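Local coordinates for pentafunctional AROM polypeptide (Schizosaccharomyces pombe, PDB 5SWV), which probably catalyses two consecutive steps of the shikimate pathway through its dehydroquinate dehydratase and shikimate dehydrogenase domains, at residues A[146-151]-A[200-205]. Sequence-based numbering, arbitrary orientation.
Sequences WSWARP and LFNMGR
The indole NE1 of Trp148 donates a hydrogen bond of 3.0 Å to the side-chain oxygen OD1 of Asn202, moderately bent at 149° (N-H...O). The oxygen lies at the edge of the indole, close to the ring plane, and receives the N-H on a lone pair in its own carbonyl plane; ring and amide are turned 44° against each other. On the other branch of the amide, ND2 of Asn202 donates to OD1 of Asn180, so both polar ends of the buried amide have partners, a pattern consistent with the modelled orientation of its O and N. Apolar contact continues along the indole, where CD1 of Leu200 approaches the far corner of the six-membered ring obliquely, 3.4 Å from CH2 of Trp148. Within 146-151, Ser147 OG accepts from the backbone N of Arg150 at 2.9 Å, an ST motif in the turn leading to Pro151, the N-cap of helix 152-162. Trp148 thus spans from this loop of the type I dehydroquinase TIM barrel to strand 198-203, stacking on Trp154 of helix 152-162 and resting on Leu183 and Phe186 of helix 177-193, while strand 167-173 flanks strand 198-203 in the parallel sheet.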
loop_
_atom_site.group_PDB
_atom_site.type_symbol
_atom_site.label_atom_id
_atom_site.label_comp_id
_atom_site.label_asym_id
_atom_site.label_seq_id
_atom_site.Cartn_x
_atom_site.Cartn_y
_atom_site.Cartn_z
ATOM N N TRP A 146 11.282 1.008 -35.402
ATOM C CA TRP A 146 12.352 0.167 -34.848
ATOM C C TRP A 146 11.765 -1.205 -34.616
ATOM O O TRP A 146 10.996 -1.402 -33.681
ATOM C CB TRP A 146 12.958 0.764 -33.560
ATOM C CG TRP A 146 13.825 2.009 -33.794
ATOM C CD1 TRP A 146 13.999 2.683 -34.974
ATOM C CD2 TRP A 146 14.575 2.742 -32.815
ATOM N NE1 TRP A 146 14.823 3.762 -34.794
ATOM C CE2 TRP A 146 15.188 3.826 -33.479
ATOM C CE3 TRP A 146 14.800 2.581 -31.447
ATOM C CZ2 TRP A 146 16.019 4.741 -32.822
ATOM C CZ3 TRP A 146 15.630 3.506 -30.785
ATOM C CH2 TRP A 146 16.229 4.563 -31.477
ATOM N N SER A 147 12.112 -2.135 -35.498
ATOM C CA SER A 147 11.676 -3.524 -35.386
ATOM C C SER A 147 12.207 -4.165 -34.107
ATOM O O SER A 147 13.322 -3.859 -33.691
ATOM C CB SER A 147 12.162 -4.335 -36.607
ATOM O OG SER A 147 12.087 -5.742 -36.405
ATOM N N TRP A 148 11.400 -5.041 -33.499
ATOM C CA TRP A 148 11.833 -5.894 -32.378
ATOM C C TRP A 148 12.446 -7.216 -32.856
ATOM O O TRP A 148 13.224 -7.832 -32.122
ATOM C CB TRP A 148 10.665 -6.230 -31.467
ATOM C CG TRP A 148 10.018 -5.077 -30.824
ATOM C CD1 TRP A 148 8.774 -4.595 -31.077
ATOM C CD2 TRP A 148 10.557 -4.271 -29.782
ATOM N NE1 TRP A 148 8.502 -3.528 -30.262
ATOM C CE2 TRP A 148 9.585 -3.304 -29.457
ATOM C CE3 TRP A 148 11.771 -4.266 -29.090
ATOM C CZ2 TRP A 148 9.782 -2.345 -28.476
ATOM C CZ3 TRP A 148 11.970 -3.305 -28.105
ATOM C CH2 TRP A 148 10.975 -2.360 -27.807
ATOM N N ALA A 149 12.057 -7.666 -34.053
ATOM C CA ALA A 149 12.641 -8.855 -34.683
ATOM C C ALA A 149 14.052 -8.594 -35.205
ATOM O O ALA A 149 14.869 -9.501 -35.179
ATOM C CB ALA A 149 11.756 -9.354 -35.817
ATOM N N ARG A 150 14.315 -7.378 -35.700
ATOM C CA ARG A 150 15.653 -6.942 -36.151
ATOM C C ARG A 150 16.039 -5.674 -35.389
ATOM O O ARG A 150 15.961 -4.582 -35.944
ATOM C CB ARG A 150 15.646 -6.616 -37.650
ATOM C CG ARG A 150 15.458 -7.808 -38.584
ATOM C CD ARG A 150 15.199 -7.369 -40.039
ATOM N NE ARG A 150 14.114 -6.373 -40.185
ATOM C CZ ARG A 150 12.801 -6.610 -40.018
ATOM N NH1 ARG A 150 12.341 -7.821 -39.674
ATOM N NH2 ARG A 150 11.929 -5.618 -40.183
ATOM N N PRO A 151 16.473 -5.808 -34.125
ATOM C CA PRO A 151 16.517 -4.651 -33.251
ATOM C C PRO A 151 17.894 -4.003 -33.147
ATOM O O PRO A 151 18.440 -3.910 -32.056
ATOM C CB PRO A 151 16.094 -5.271 -31.921
ATOM C CG PRO A 151 16.725 -6.634 -31.951
ATOM C CD PRO A 151 16.869 -7.028 -33.394
ATOM N N LEU A 200 8.941 -3.224 -20.781
ATOM C CA LEU A 200 8.927 -3.388 -22.227
ATOM C C LEU A 200 7.516 -3.563 -22.765
ATOM O O LEU A 200 6.820 -4.492 -22.393
ATOM C CB LEU A 200 9.773 -4.597 -22.576
ATOM C CG LEU A 200 9.885 -5.021 -24.040
ATOM C CD1 LEU A 200 10.623 -3.955 -24.834
ATOM C CD2 LEU A 200 10.583 -6.374 -24.154
ATOM N N PHE A 201 7.106 -2.654 -23.642
ATOM C CA PHE A 201 5.783 -2.690 -24.273
ATOM C C PHE A 201 5.720 -1.739 -25.455
ATOM O O PHE A 201 6.672 -1.026 -25.733
ATOM C CB PHE A 201 4.682 -2.337 -23.272
ATOM C CG PHE A 201 4.810 -0.973 -22.673
ATOM C CD1 PHE A 201 5.633 -0.756 -21.567
ATOM C CD2 PHE A 201 4.074 0.094 -23.168
ATOM C CE1 PHE A 201 5.736 0.506 -20.990
ATOM C CE2 PHE A 201 4.166 1.360 -22.586
ATOM C CZ PHE A 201 5.009 1.565 -21.506
ATOM N N ASN A 202 4.593 -1.776 -26.160
ATOM C CA ASN A 202 4.303 -0.864 -27.243
ATOM C C ASN A 202 3.143 0.004 -26.825
ATOM O O ASN A 202 2.112 -0.504 -26.357
ATOM C CB ASN A 202 3.915 -1.613 -28.507
ATOM C CG ASN A 202 5.040 -2.484 -29.040
ATOM O OD1 ASN A 202 6.172 -2.031 -29.185
ATOM N ND2 ASN A 202 4.730 -3.737 -29.345
ATOM N N MET A 203 3.319 1.313 -26.983
ATOM C CA MET A 203 2.207 2.236 -26.863
ATOM C C MET A 203 1.390 2.221 -28.157
ATOM O O MET A 203 1.764 1.555 -29.131
ATOM C CB MET A 203 2.691 3.628 -26.465
ATOM C CG MET A 203 3.547 4.385 -27.475
ATOM S SD MET A 203 4.198 5.977 -26.880
ATOM C CE MET A 203 4.638 5.646 -25.183
ATOM N N GLY A 204 0.270 2.933 -28.149
ATOM C CA GLY A 204 -0.692 2.896 -29.242
ATOM C C GLY A 204 -1.818 1.962 -28.874
ATOM O O GLY A 204 -1.620 1.022 -28.113
ATOM N N ARG A 205 -3.005 2.217 -29.418
ATOM C CA ARG A 205 -4.152 1.322 -29.232
ATOM C C ARG A 205 -3.878 -0.081 -29.738
ATOM O O ARG A 205 -4.384 -1.037 -29.161
ATOM C CB ARG A 205 -5.394 1.864 -29.926
ATOM C CG ARG A 205 -5.896 3.154 -29.307
ATOM C CD ARG A 205 -7.254 3.594 -29.856
ATOM N NE ARG A 205 -7.995 4.338 -28.835
ATOM C CZ ARG A 205 -8.516 3.799 -27.722
ATOM N NH1 ARG A 205 -9.147 4.580 -26.852
ATOM N NH2 ARG A 205 -8.413 2.485 -27.450
#